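Local coordinates for protein putative Acetyltransferase from the GNAT family (Novosphingobium aromaticivorans DSM 12444, PDB 3EC4) that probably transfers an acyl group from a coenzyme donor to an acceptor that has not been identified, as a putative member of the GNAT acetyltransferase family, at residues A[82-87]-A[219-224]; A[40-45]-A[64-69]; A[157-162]-A[192-197]; A[10-15]-A[149-154]. One frame throughout, in Å; residues are numbered along the deposited sequence.

Contact 1: residues A[82-87]-A[219-224]; sequences APLLQM and MTATLL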
loop_
_atom_site.group_PDB
_atom_site.type_symbol
_atom_site.label_atom_id
_atom_site.label_comp_id
_atom_site.label_asym_id
_atom_site.label_seq_id
_atom_site.Cartn_x
_atom_site.Cartn_y
_atom_site.Cartn_z
ATOM N N ALA A 82 -13.356 3.937 -3.500
ATOM C CA ALA A 82 -12.393 4.106 -4.557
ATOM C C ALA A 82 -12.217 2.813 -5.384
ATOM O O ALA A 82 -11.668 1.849 -4.896
ATOM C CB ALA A 82 -11.059 4.517 -3.921
ATOM N N PRO A 83 -12.701 2.798 -6.624
ATOM C CA PRO A 83 -12.409 1.695 -7.505
ATOM C C PRO A 83 -10.903 1.599 -7.763
ATOM O O PRO A 83 -10.238 2.594 -8.118
ATOM C CB PRO A 83 -13.167 2.052 -8.784
ATOM C CG PRO A 83 -14.279 2.991 -8.282
ATOM C CD PRO A 83 -13.568 3.795 -7.265
ATOM N N LEU A 84 -10.396 0.392 -7.611
ATOM C CA LEU A 84 -8.974 0.090 -7.873
ATOM C C LEU A 84 -8.788 -0.912 -8.995
ATOM O O LEU A 84 -9.659 -1.752 -9.259
ATOM C CB LEU A 84 -8.303 -0.496 -6.624
ATOM C CG LEU A 84 -8.475 0.275 -5.339
ATOM C CD1 LEU A 84 -7.819 -0.501 -4.162
ATOM C CD2 LEU A 84 -7.931 1.729 -5.461
ATOM N N LEU A 85 -7.591 -0.887 -9.596
ATOM C CA LEU A 85 -7.166 -1.953 -10.489
ATOM C C LEU A 85 -6.001 -2.590 -9.768
ATOM O O LEU A 85 -5.006 -1.906 -9.482
ATOM C CB LEU A 85 -6.741 -1.420 -11.866
ATOM C CG LEU A 85 -6.223 -2.506 -12.840
ATOM C CD1 LEU A 85 -7.293 -3.564 -13.195
ATOM C CD2 LEU A 85 -5.600 -1.916 -14.091
ATOM N N GLN A 86 -6.142 -3.859 -9.432
ATOM C CA GLN A 86 -5.014 -4.607 -8.853
ATOM C C GLN A 86 -4.162 -5.234 -9.941
ATOM O O GLN A 86 -4.696 -5.855 -10.861
ATOM C CB GLN A 86 -5.548 -5.677 -7.898
ATOM C CG GLN A 86 -4.462 -6.406 -7.145
ATOM C CD GLN A 86 -5.055 -7.553 -6.330
ATOM O OE1 GLN A 86 -5.247 -8.630 -6.861
ATOM N NE2 GLN A 86 -5.390 -7.302 -5.076
HETATM N N MSE A 87 -2.835 -5.081 -9.836
HETATM C CA MSE A 87 -1.865 -5.508 -10.864
HETATM C C MSE A 87 -0.767 -6.383 -10.279
HETATM O O MSE A 87 -0.432 -6.246 -9.122
HETATM C CB MSE A 87 -1.238 -4.288 -11.578
HETATM C CG MSE A 87 -2.280 -3.339 -12.060
HETATM SE SE MSE A 87 -1.625 -1.868 -13.075
HETATM C CE MSE A 87 -1.273 -2.761 -14.762
HETATM N N MSE A 219 -10.643 -4.166 -7.787
HETATM C CA MSE A 219 -10.869 -4.187 -6.349
HETATM C C MSE A 219 -11.530 -2.873 -5.936
HETATM O O MSE A 219 -11.674 -1.957 -6.742
HETATM C CB MSE A 219 -9.553 -4.407 -5.571
HETATM C CG MSE A 219 -8.801 -5.697 -5.928
HETATM SE SE MSE A 219 -9.616 -7.232 -5.120
HETATM C CE MSE A 219 -8.963 -6.920 -3.336
ATOM N N THR A 220 -11.927 -2.789 -4.670
ATOM C CA THR A 220 -12.504 -1.577 -4.096
ATOM C C THR A 220 -11.922 -1.268 -2.721
ATOM O O THR A 220 -11.919 -2.133 -1.826
ATOM C CB THR A 220 -14.017 -1.713 -3.938
ATOM O OG1 THR A 220 -14.575 -2.149 -5.189
ATOM C CG2 THR A 220 -14.664 -0.403 -3.507
ATOM N N ALA A 221 -11.457 -0.025 -2.578
ATOM C CA ALA A 221 -11.052 0.526 -1.280
ATOM C C ALA A 221 -12.245 1.260 -0.695
ATOM O O ALA A 221 -12.796 2.160 -1.353
ATOM C CB ALA A 221 -9.886 1.498 -1.454
ATOM N N THR A 222 -12.652 0.863 0.507
ATOM C CA THR A 222 -13.727 1.557 1.257
ATOM C C THR A 222 -13.162 2.226 2.524
ATOM O O THR A 222 -12.435 1.587 3.282
ATOM C CB THR A 222 -14.852 0.585 1.675
ATOM O OG1 THR A 222 -15.533 0.035 0.520
ATOM C CG2 THR A 222 -15.831 1.263 2.609
ATOM N N LEU A 223 -13.498 3.498 2.724
ATOM C CA LEU A 223 -13.157 4.257 3.921
ATOM C C LEU A 223 -14.414 4.433 4.772
ATOM O O LEU A 223 -15.400 5.092 4.358
ATOM C CB LEU A 223 -12.545 5.616 3.540
ATOM C CG LEU A 223 -12.091 6.447 4.739
ATOM C CD1 LEU A 223 -10.967 5.695 5.519
ATOM C CD2 LEU A 223 -11.626 7.813 4.196
ATOM N N LEU A 224 -14.391 3.803 5.947
ATOM C CA LEU A 224 -15.455 3.913 6.925
ATOM C C LEU A 224 -15.035 4.792 8.093
ATOM O O LEU A 224 -13.913 4.637 8.649
ATOM C CB LEU A 224 -15.892 2.528 7.473
ATOM C CG LEU A 224 -16.455 1.510 6.464
ATOM C CD1 LEU A 224 -16.759 0.182 7.226
ATOM C CD2 LEU A 224 -17.681 2.042 5.699
#
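Leu84 and Ala82 pair with Met219 and Ala221 in antiparallel register, and each pair is closed by two backbone bonds. Ala82 N to Ala221 O is 2.8 Å and nearly straight (173°), in the carbonyl plane. Leu84 N meets Met219 O at the same 2.8 Å but from above the carbonyl plane. The two segments run at 140° to each other. Pro83 and Thr220 form the non-hydrogen-bonded pair between them, a position where this pairing asks for no N-H from the proline. The Leu84 side chain runs from CB, 3.7 Å from Met219 O, through CG, 4.1 Å from Ala221 N, to CD1, which rests 3.9 Å from Ala221 CB. CG stands anti to the carbonyl carbon (chi1 -51°), and this leans the branch along the neighbouring strand. Were Leu84 cut back to alanine, the CD1 contact would be lost and a gap would probably open beside Ala221 CB. Gln86 CB touches CG of the selenomethionine Met219 at 3.8 Å, while its OE1 is hydrogen-bonded to Arg216, and NE2 to Leu8 O and His196 NE2. The pairing joins strand 76-88 to strand 214-226; its other neighbour in the mixed sheet of the GNAT fold is strand 192-198.

Contact 2: residues A[40-45]-A[64-69]; sequences FAAAAP and LVEPEP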
loop_
_atom_site.group_PDB
_atom_site.type_symbol
_atom_site.label_atom_id
_atom_site.label_comp_id
_atom_site.label_asym_id
_atom_site.label_seq_id
_atom_site.Cartn_x
_atom_site.Cartn_y
_atom_site.Cartn_z
ATOM N N PHE A 40 -5.572 0.199 7.908
ATOM C CA PHE A 40 -6.268 -0.875 7.202
ATOM C C PHE A 40 -6.913 -1.853 8.192
ATOM O O PHE A 40 -6.376 -2.106 9.266
ATOM C CB PHE A 40 -5.340 -1.624 6.264
ATOM C CG PHE A 40 -4.891 -0.790 5.104
ATOM C CD1 PHE A 40 -5.762 -0.519 4.072
ATOM C CD2 PHE A 40 -3.630 -0.212 5.101
ATOM C CE1 PHE A 40 -5.380 0.261 3.032
ATOM C CE2 PHE A 40 -3.253 0.598 4.063
ATOM C CZ PHE A 40 -4.123 0.835 3.038
ATOM N N ALA A 41 -8.072 -2.388 7.805
ATOM C CA ALA A 41 -8.774 -3.410 8.630
ATOM C C ALA A 41 -9.585 -4.323 7.735
ATOM O O ALA A 41 -9.819 -4.019 6.570
ATOM C CB ALA A 41 -9.685 -2.754 9.723
ATOM N N ALA A 42 -9.996 -5.462 8.289
ATOM C CA ALA A 42 -10.783 -6.440 7.559
ATOM C C ALA A 42 -11.568 -7.279 8.563
ATOM O O ALA A 42 -11.139 -7.471 9.725
ATOM C CB ALA A 42 -9.878 -7.332 6.680
ATOM N N ALA A 43 -12.697 -7.788 8.109
ATOM C CA ALA A 43 -13.576 -8.659 8.931
ATOM C C ALA A 43 -13.762 -10.039 8.285
ATOM O O ALA A 43 -13.735 -10.187 7.059
ATOM C CB ALA A 43 -14.955 -7.982 9.130
ATOM N N ALA A 44 -13.998 -11.050 9.113
ATOM C CA ALA A 44 -14.331 -12.360 8.596
ATOM C C ALA A 44 -15.626 -12.217 7.822
ATOM O O ALA A 44 -16.445 -11.386 8.159
ATOM C CB ALA A 44 -14.513 -13.392 9.743
ATOM N N PRO A 45 -15.826 -13.043 6.780
ATOM C CA PRO A 45 -17.149 -13.034 6.152
ATOM C C PRO A 45 -18.241 -13.258 7.200
ATOM O O PRO A 45 -18.108 -14.114 8.060
ATOM C CB PRO A 45 -17.087 -14.213 5.182
ATOM C CG PRO A 45 -15.661 -14.468 4.943
ATOM C CD PRO A 45 -14.958 -14.090 6.230
ATOM N N LEU A 64 -10.618 -0.380 4.112
ATOM C CA LEU A 64 -10.783 -1.769 3.701
ATOM C C LEU A 64 -10.485 -1.926 2.200
ATOM O O LEU A 64 -10.813 -1.055 1.403
ATOM C CB LEU A 64 -12.191 -2.254 4.021
ATOM C CG LEU A 64 -12.650 -2.037 5.461
ATOM C CD1 LEU A 64 -13.677 -0.939 5.487
ATOM C CD2 LEU A 64 -13.196 -3.346 6.072
ATOM N N VAL A 65 -9.852 -3.028 1.861
ATOM C CA VAL A 65 -9.454 -3.353 0.464
ATOM C C VAL A 65 -10.027 -4.741 0.203
ATOM O O VAL A 65 -9.554 -5.732 0.779
ATOM C CB VAL A 65 -7.927 -3.284 0.229
ATOM C CG1 VAL A 65 -7.626 -3.573 -1.240
ATOM C CG2 VAL A 65 -7.401 -1.885 0.628
ATOM N N GLU A 66 -11.103 -4.769 -0.585
ATOM C CA GLU A 66 -11.883 -5.973 -0.837
ATOM C C GLU A 66 -12.302 -6.021 -2.282
ATOM O O GLU A 66 -12.164 -5.030 -2.978
ATOM C CB GLU A 66 -13.094 -6.027 0.078
ATOM C CG GLU A 66 -12.742 -5.918 1.566
ATOM C CD GLU A 66 -12.112 -7.179 2.169
ATOM O OE1 GLU A 66 -12.179 -8.247 1.536
ATOM O OE2 GLU A 66 -11.555 -7.117 3.307
ATOM N N PRO A 67 -12.827 -7.163 -2.749
ATOM C CA PRO A 67 -13.289 -7.129 -4.151
ATOM C C PRO A 67 -14.441 -6.105 -4.407
ATOM O O PRO A 67 -14.381 -5.377 -5.386
ATOM C CB PRO A 67 -13.706 -8.590 -4.412
ATOM C CG PRO A 67 -12.860 -9.407 -3.482
ATOM C CD PRO A 67 -12.857 -8.531 -2.191
ATOM N N GLU A 68 -15.389 -5.983 -3.478
ATOM C CA GLU A 68 -16.535 -5.098 -3.638
ATOM C C GLU A 68 -16.563 -4.003 -2.545
ATOM O O GLU A 68 -15.914 -4.153 -1.514
ATOM C CB GLU A 68 -17.796 -5.944 -3.566
ATOM C CG GLU A 68 -17.819 -7.030 -4.626
ATOM C CD GLU A 68 -17.775 -6.467 -6.055
ATOM O OE1 GLU A 68 -18.204 -5.305 -6.248
ATOM O OE2 GLU A 68 -17.302 -7.186 -6.982
ATOM N N PRO A 69 -17.363 -2.923 -2.754
ATOM C CA PRO A 69 -17.574 -1.994 -1.669
ATOM C C PRO A 69 -18.014 -2.750 -0.410
ATOM O O PRO A 69 -18.789 -3.712 -0.496
ATOM C CB PRO A 69 -18.746 -1.145 -2.173
ATOM C CG PRO A 69 -18.587 -1.190 -3.667
ATOM C CD PRO A 69 -18.150 -2.554 -3.947
HETATM O O HOH W 1 -9.898 -4.984 4.076
HETATM O O HOH W 2 -13.424 -6.708 5.412
#
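Phe40 and Val65 supply the apolar touch of this contact: CE1 of the ring lies 3.8 Å from CG2 of the valine, which approaches the ring obliquely. Leu64 reaches across as well, but to backbone, since its CD2 sits 3.5 Å from Ala41 O. Ala42 adds its methyl, which packs against OE2 of Glu66.

No hydrogen bond runs directly between the segments; consistent with this, the axes of strands 41-43 and 64-66 are 6.5 Å apart and at 54°. Strand 61-66 is the outermost strand at one end of the large mixed sheet characteristic of the GNAT fold, whereas strand 41-43 belongs to a separate two-stranded antiparallel sheet with strand 30-32. The join continues through a backbone bond of Ala41 to Trp63.

Polar contacts between the segments go through water. Water 1 accepts from Val65 N at 3.0 Å and is hydrogen-bonded to Ala41 O at 2.7 Å. The same water is bonded to Glu66 OE2 at 2.8 Å. Water 2 accepts from Ala43 N at 3.0 Å and donates to Glu66 OE2 at 2.8 Å. OE2 is thus held by both waters. The bend of Glu66 at chi2 (-74°) turns the carboxylate toward segment 40-45, and its other oxygen, OE1, forms a salt bridge with Arg10 NE.

Contact 3: residues A[157-162]-A[192-197]; sequences LAEVSG and VPYLHS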
loop_
_atom_site.group_PDB
_atom_site.type_symbol
_atom_site.label_atom_id
_atom_site.label_comp_id
_atom_site.label_asym_id
_atom_site.label_seq_id
_atom_site.Cartn_x
_atom_site.Cartn_y
_atom_site.Cartn_z
ATOM N N LEU A 157 4.154 -13.103 -2.041
ATOM C CA LEU A 157 3.544 -11.885 -2.599
ATOM C C LEU A 157 3.972 -10.671 -1.781
ATOM O O LEU A 157 4.038 -10.735 -0.564
ATOM C CB LEU A 157 2.001 -11.980 -2.587
ATOM C CG LEU A 157 1.435 -13.107 -3.460
ATOM C CD1 LEU A 157 -0.018 -13.431 -3.097
ATOM C CD2 LEU A 157 1.599 -12.657 -4.914
ATOM N N ALA A 158 4.226 -9.549 -2.461
ATOM C CA ALA A 158 4.699 -8.344 -1.793
ATOM C C ALA A 158 4.188 -7.120 -2.536
ATOM O O ALA A 158 4.303 -7.058 -3.748
ATOM C CB ALA A 158 6.219 -8.324 -1.718
ATOM N N GLU A 159 3.665 -6.155 -1.785
ATOM C CA GLU A 159 3.082 -4.965 -2.360
ATOM C C GLU A 159 4.086 -3.831 -2.569
ATOM O O GLU A 159 4.798 -3.445 -1.658
ATOM C CB GLU A 159 1.959 -4.463 -1.446
ATOM C CG GLU A 159 1.084 -3.396 -2.106
ATOM C CD GLU A 159 0.028 -2.856 -1.173
ATOM O OE1 GLU A 159 0.245 -2.958 0.047
ATOM O OE2 GLU A 159 -0.986 -2.290 -1.671
ATOM N N VAL A 160 4.098 -3.280 -3.775
ATOM C CA VAL A 160 4.733 -1.982 -4.051
ATOM C C VAL A 160 3.837 -0.814 -3.627
ATOM O O VAL A 160 2.676 -0.762 -4.009
ATOM C CB VAL A 160 5.059 -1.839 -5.544
ATOM C CG1 VAL A 160 5.791 -0.528 -5.779
ATOM C CG2 VAL A 160 5.933 -3.072 -5.986
ATOM N N SER A 161 4.369 0.079 -2.782
ATOM C CA SER A 161 3.580 1.181 -2.165
ATOM C C SER A 161 4.476 2.398 -1.854
ATOM O O SER A 161 5.717 2.322 -1.912
ATOM C CB SER A 161 2.836 0.735 -0.894
ATOM O OG SER A 161 1.753 1.622 -0.559
ATOM N N GLY A 162 3.828 3.528 -1.582
ATOM C CA GLY A 162 4.531 4.725 -1.127
ATOM C C GLY A 162 5.325 5.409 -2.220
ATOM O O GLY A 162 6.320 6.088 -1.917
ATOM N N VAL A 192 6.670 -12.267 -5.797
ATOM C CA VAL A 192 5.962 -11.662 -6.875
ATOM C C VAL A 192 5.393 -10.283 -6.418
ATOM O O VAL A 192 4.605 -10.189 -5.424
ATOM C CB VAL A 192 4.794 -12.588 -7.359
ATOM C CG1 VAL A 192 3.934 -11.856 -8.415
ATOM C CG2 VAL A 192 5.263 -13.999 -7.842
ATOM N N PRO A 193 5.804 -9.196 -7.104
ATOM C CA PRO A 193 5.245 -7.882 -6.853
ATOM C C PRO A 193 3.814 -7.781 -7.288
ATOM O O PRO A 193 3.434 -8.364 -8.300
ATOM C CB PRO A 193 6.116 -6.932 -7.714
ATOM C CG PRO A 193 7.356 -7.721 -8.035
ATOM C CD PRO A 193 6.907 -9.133 -8.099
ATOM N N TYR A 194 3.040 -7.034 -6.520
ATOM C CA TYR A 194 1.704 -6.577 -6.921
ATOM C C TYR A 194 1.481 -5.159 -6.418
ATOM O O TYR A 194 2.204 -4.668 -5.550
ATOM C CB TYR A 194 0.635 -7.539 -6.386
ATOM C CG TYR A 194 0.264 -7.306 -4.956
ATOM C CD1 TYR A 194 1.043 -7.808 -3.929
ATOM C CD2 TYR A 194 -0.902 -6.643 -4.636
ATOM C CE1 TYR A 194 0.691 -7.573 -2.595
ATOM C CE2 TYR A 194 -1.264 -6.431 -3.351
ATOM C CZ TYR A 194 -0.450 -6.901 -2.322
ATOM O OH TYR A 194 -0.823 -6.687 -1.013
ATOM N N LEU A 195 0.457 -4.493 -6.939
ATOM C CA LEU A 195 0.115 -3.164 -6.499
ATOM C C LEU A 195 -1.310 -2.885 -6.845
ATOM O O LEU A 195 -1.937 -3.625 -7.572
ATOM C CB LEU A 195 1.036 -2.114 -7.123
ATOM C CG LEU A 195 1.086 -2.039 -8.667
ATOM C CD1 LEU A 195 -0.124 -1.297 -9.232
ATOM C CD2 LEU A 195 2.407 -1.409 -9.174
ATOM N N HIS A 196 -1.829 -1.825 -6.266
ATOM C CA HIS A 196 -3.117 -1.278 -6.657
ATOM C C HIS A 196 -2.915 0.096 -7.247
ATOM O O HIS A 196 -2.104 0.885 -6.729
ATOM C CB HIS A 196 -4.076 -1.143 -5.455
ATOM C CG HIS A 196 -4.445 -2.452 -4.820
ATOM N ND1 HIS A 196 -3.825 -2.928 -3.687
ATOM C CD2 HIS A 196 -5.344 -3.405 -5.183
ATOM C CE1 HIS A 196 -4.332 -4.110 -3.371
ATOM N NE2 HIS A 196 -5.265 -4.412 -4.255
ATOM N N SER A 197 -3.651 0.399 -8.310
ATOM C CA SER A 197 -3.801 1.766 -8.797
ATOM C C SER A 197 -5.245 2.161 -8.607
ATOM O O SER A 197 -6.080 1.308 -8.695
ATOM C CB SER A 197 -3.510 1.806 -10.285
ATOM O OG SER A 197 -3.560 3.129 -10.822
HETATM O O HOH W 3 -0.134 -0.729 -4.042
#
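Glu159 and Tyr194 meet where two parallel strands lie close, before the strands diverge. Strands 157-165 and 192-198, at 45° in these segments, belong to a beta-alpha-beta unit whose helix is 174-188; they match in topology, and probably correspond to, the splayed parallel pair of the GNAT fold, where relatives usually bind the acyl-CoA. On the tight side the ladder is regular: Tyr194 N donates to Ala158 O at 3.0 Å, and Val160 N to Tyr194 O at 2.9 Å, with Ala158 N bound to Val192 O one step earlier.

The Tyr194 ring is packed hard here. Its CG lies between the backbone N and the carbonyl carbon (chi1 81°), which swings the ring over the neighbouring strand. Glu159 CB comes within 3.5 Å of Tyr194 CZ, and Glu159 CG stands over one face in a CH-pi contact, 4.2 Å from the ring centroid. With an alanine in place of the tyrosine, Glu159 CB and CG would lose the ring face and a gap would probably open there.

Beyond Val160 direct pairing gives way to water. Water 3 donates to Val160 O at 2.8 Å and accepts from His196 N at 3.0 Å, in place of a direct strand-to-strand bond. It also donates to Glu159 OE2, whose partner oxygen OE1 is salt-bridged to Arg150. His196 NE2 is hydrogen-bonded to Gln86 NE2. Glu159 OE2 lies in the plane of the His196 ring at its edge, 3.5 Å from ND1, with the carboxylate turned 86° to the ring.

Contact 4: residues A[10-15]-A[149-154]; sequences RPVWNS and ERMRPA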
loop_
_atom_site.group_PDB
_atom_site.type_symbol
_atom_site.label_atom_id
_atom_site.label_comp_id
_atom_site.label_asym_id
_atom_site.label_seq_id
_atom_site.Cartn_x
_atom_site.Cartn_y
_atom_site.Cartn_z
ATOM N N ARG A 10 -8.148 -10.746 -0.881
ATOM C CA ARG A 10 -8.373 -10.075 0.380
ATOM C C ARG A 10 -7.041 -9.715 0.997
ATOM O O ARG A 10 -6.560 -10.414 1.898
ATOM C CB ARG A 10 -9.190 -10.959 1.319
ATOM C CG ARG A 10 -10.581 -11.377 0.811
ATOM C CD ARG A 10 -11.457 -11.857 1.985
ATOM N NE ARG A 10 -11.739 -10.715 2.824
ATOM C CZ ARG A 10 -12.057 -10.741 4.116
ATOM N NH1 ARG A 10 -12.186 -11.877 4.790
ATOM N NH2 ARG A 10 -12.253 -9.583 4.728
ATOM N N PRO A 11 -6.363 -8.694 0.438
ATOM C CA PRO A 11 -4.943 -8.479 0.787
ATOM C C PRO A 11 -4.739 -8.007 2.223
ATOM O O PRO A 11 -3.768 -8.392 2.858
ATOM C CB PRO A 11 -4.445 -7.472 -0.276
ATOM C CG PRO A 11 -5.658 -6.908 -0.897
ATOM C CD PRO A 11 -6.840 -7.774 -0.594
ATOM N N VAL A 12 -5.689 -7.267 2.769
ATOM C CA VAL A 12 -5.596 -6.847 4.183
ATOM C C VAL A 12 -5.810 -8.035 5.115
ATOM O O VAL A 12 -5.027 -8.270 6.047
ATOM C CB VAL A 12 -6.638 -5.715 4.510
ATOM C CG1 VAL A 12 -6.556 -5.343 5.993
ATOM C CG2 VAL A 12 -6.412 -4.521 3.612
ATOM N N TRP A 13 -6.922 -8.740 4.899
ATOM C CA TRP A 13 -7.260 -9.895 5.685
ATOM C C TRP A 13 -6.113 -10.888 5.671
ATOM O O TRP A 13 -5.623 -11.319 6.725
ATOM C CB TRP A 13 -8.558 -10.509 5.187
ATOM C CG TRP A 13 -9.025 -11.731 5.961
ATOM C CD1 TRP A 13 -8.930 -13.020 5.551
ATOM C CD2 TRP A 13 -9.702 -11.765 7.233
ATOM N NE1 TRP A 13 -9.493 -13.858 6.467
ATOM C CE2 TRP A 13 -9.963 -13.123 7.523
ATOM C CE3 TRP A 13 -10.081 -10.790 8.162
ATOM C CZ2 TRP A 13 -10.592 -13.537 8.704
ATOM C CZ3 TRP A 13 -10.713 -11.194 9.321
ATOM C CH2 TRP A 13 -10.944 -12.570 9.594
ATOM N N ASN A 14 -5.642 -11.185 4.468
ATOM C CA ASN A 14 -4.693 -12.261 4.315
ATOM C C ASN A 14 -3.289 -11.905 4.819
ATOM O O ASN A 14 -2.625 -12.739 5.419
ATOM C CB ASN A 14 -4.707 -12.723 2.892
ATOM C CG ASN A 14 -5.957 -13.504 2.558
ATOM O OD1 ASN A 14 -6.592 -14.135 3.432
ATOM N ND2 ASN A 14 -6.299 -13.510 1.298
ATOM N N SER A 15 -2.885 -10.655 4.619
ATOM C CA SER A 15 -1.566 -10.217 5.134
ATOM C C SER A 15 -1.552 -10.258 6.656
ATOM O O SER A 15 -0.603 -10.734 7.255
ATOM C CB SER A 15 -1.179 -8.820 4.600
ATOM O OG SER A 15 -2.073 -7.809 5.017
ATOM N N GLU A 149 7.867 -0.985 0.142
ATOM C CA GLU A 149 7.108 -2.214 0.276
ATOM C C GLU A 149 6.032 -2.080 1.326
ATOM O O GLU A 149 6.236 -1.407 2.338
ATOM C CB GLU A 149 8.029 -3.343 0.696
ATOM C CG GLU A 149 9.222 -3.521 -0.220
ATOM C CD GLU A 149 10.186 -4.558 0.257
ATOM O OE1 GLU A 149 10.400 -4.671 1.477
ATOM O OE2 GLU A 149 10.777 -5.250 -0.611
ATOM N N ARG A 150 4.916 -2.769 1.121
ATOM C CA ARG A 150 3.845 -2.762 2.113
ATOM C C ARG A 150 3.288 -4.156 2.402
ATOM O O ARG A 150 3.995 -4.963 3.021
ATOM C CB ARG A 150 2.801 -1.713 1.733
ATOM C CG ARG A 150 1.874 -1.283 2.831
ATOM C CD ARG A 150 1.006 -0.116 2.424
ATOM N NE ARG A 150 0.036 -0.458 1.415
ATOM C CZ ARG A 150 -0.826 0.411 0.880
ATOM N NH1 ARG A 150 -0.873 1.697 1.248
ATOM N NH2 ARG A 150 -1.648 0.009 -0.045
HETATM N N MSE A 151 2.045 -4.459 2.012
HETATM C CA MSE A 151 1.393 -5.690 2.473
HETATM C C MSE A 151 1.988 -6.952 1.845
HETATM O O MSE A 151 2.525 -6.947 0.715
HETATM C CB MSE A 151 -0.123 -5.666 2.215
HETATM C CG MSE A 151 -0.795 -4.496 2.819
HETATM SE SE MSE A 151 -2.719 -4.624 2.706
HETATM C CE MSE A 151 -3.056 -2.722 2.364
ATOM N N ARG A 152 1.888 -8.039 2.594
ATOM C CA ARG A 152 2.370 -9.335 2.145
ATOM C C ARG A 152 1.296 -10.379 2.420
ATOM O O ARG A 152 1.308 -10.996 3.456
ATOM C CB ARG A 152 3.661 -9.698 2.865
ATOM C CG ARG A 152 4.819 -8.773 2.465
ATOM C CD ARG A 152 6.013 -8.942 3.351
ATOM N NE ARG A 152 7.043 -8.010 2.954
ATOM C CZ ARG A 152 7.939 -8.225 2.008
ATOM N NH1 ARG A 152 8.035 -9.409 1.427
ATOM N NH2 ARG A 152 8.798 -7.255 1.690
ATOM N N PRO A 153 0.330 -10.526 1.485
ATOM C CA PRO A 153 -0.819 -11.415 1.655
ATOM C C PRO A 153 -0.508 -12.925 1.748
ATOM O O PRO A 153 -1.328 -13.691 2.229
ATOM C CB PRO A 153 -1.698 -11.077 0.446
ATOM C CG PRO A 153 -1.306 -9.651 0.074
ATOM C CD PRO A 153 0.207 -9.713 0.261
ATOM N N ALA A 154 0.651 -13.311 1.232
ATOM C CA ALA A 154 1.226 -14.629 1.360
ATOM C C ALA A 154 2.756 -14.511 1.262
ATOM O O ALA A 154 3.275 -13.494 0.769
ATOM C CB ALA A 154 0.677 -15.578 0.277
#
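Met151 and Ser15 are brought together by two torsions. The selenomethionine sets CG anti to the carbonyl carbon (chi1 -56°) and runs out extended before bending at chi3, and this carries SE to the flank of the helix that starts at Pro11. Ser15 holds OG between its backbone N and carbonyl carbon (chi1 63°), a setting that folds the hydroxyl back along the helix toward the carbonyls of Pro11 and Val12. Ser15 OG then lies 4.0 Å from Met151 SE.

The selenium lies against one side of the helix: Val12 CG2 approaches it at 3.8 Å, crossing its chain obliquely, and Pro11 O stands at 3.9 Å. Beside it the two prolines meet, Pro11 CB against Pro153 CG at 3.8 Å. Close backbone packing follows at the next turn, where Ser15 and Pro153 have CA atoms 3.8 Å apart. There Ser15 CA points its hydrogen at Arg152 O, a CA-H...O contact of 3.4 Å (143° at the hydrogen). Asn14 lays CB alongside Pro153 O at 3.6 Å, while its ND2 binds Pro7 O.

No hydrogen bond crosses directly between the segments, and across them the contact is van der Waals packing with one CA-H...O contact. Tyr194 of strand 192-198 touches Pro11, Met151 and Pro153 alike, which extends the packing onto the sheet. The arrangement is an N-terminal helix, with Arg10 at its N-cap position, laid on the connection of the beta-hairpin formed by strands 142-149 and 157-165 and packed against the GNAT fold.

In the fold
Along the chain, contact 4 opens first, at 10-15. Contact 2 (40-45 with 64-69) is complete before contact 1 begins at 82-87; contact 4 then closes at 149-154, contact 3 follows, and 219-224 completes contact 1. Contacts 1, 2 and 3 all reach the large mixed sheet, in which strands 61-66, 214-226, 76-88, 192-198 and 157-165 are successive neighbours. Centres of contacts 3 and 4 are about 9 Å apart, joined by Glu159 N to Met151 O; those of contacts 2 and 3, about 17 Å. Arg10 NH2 bonds to Ala43 O, tying contact 4 to contact 2. The N-terminal region thus adds edge strand 61-66, while helix 11-17 and strand 41-43 pack beside the sheet.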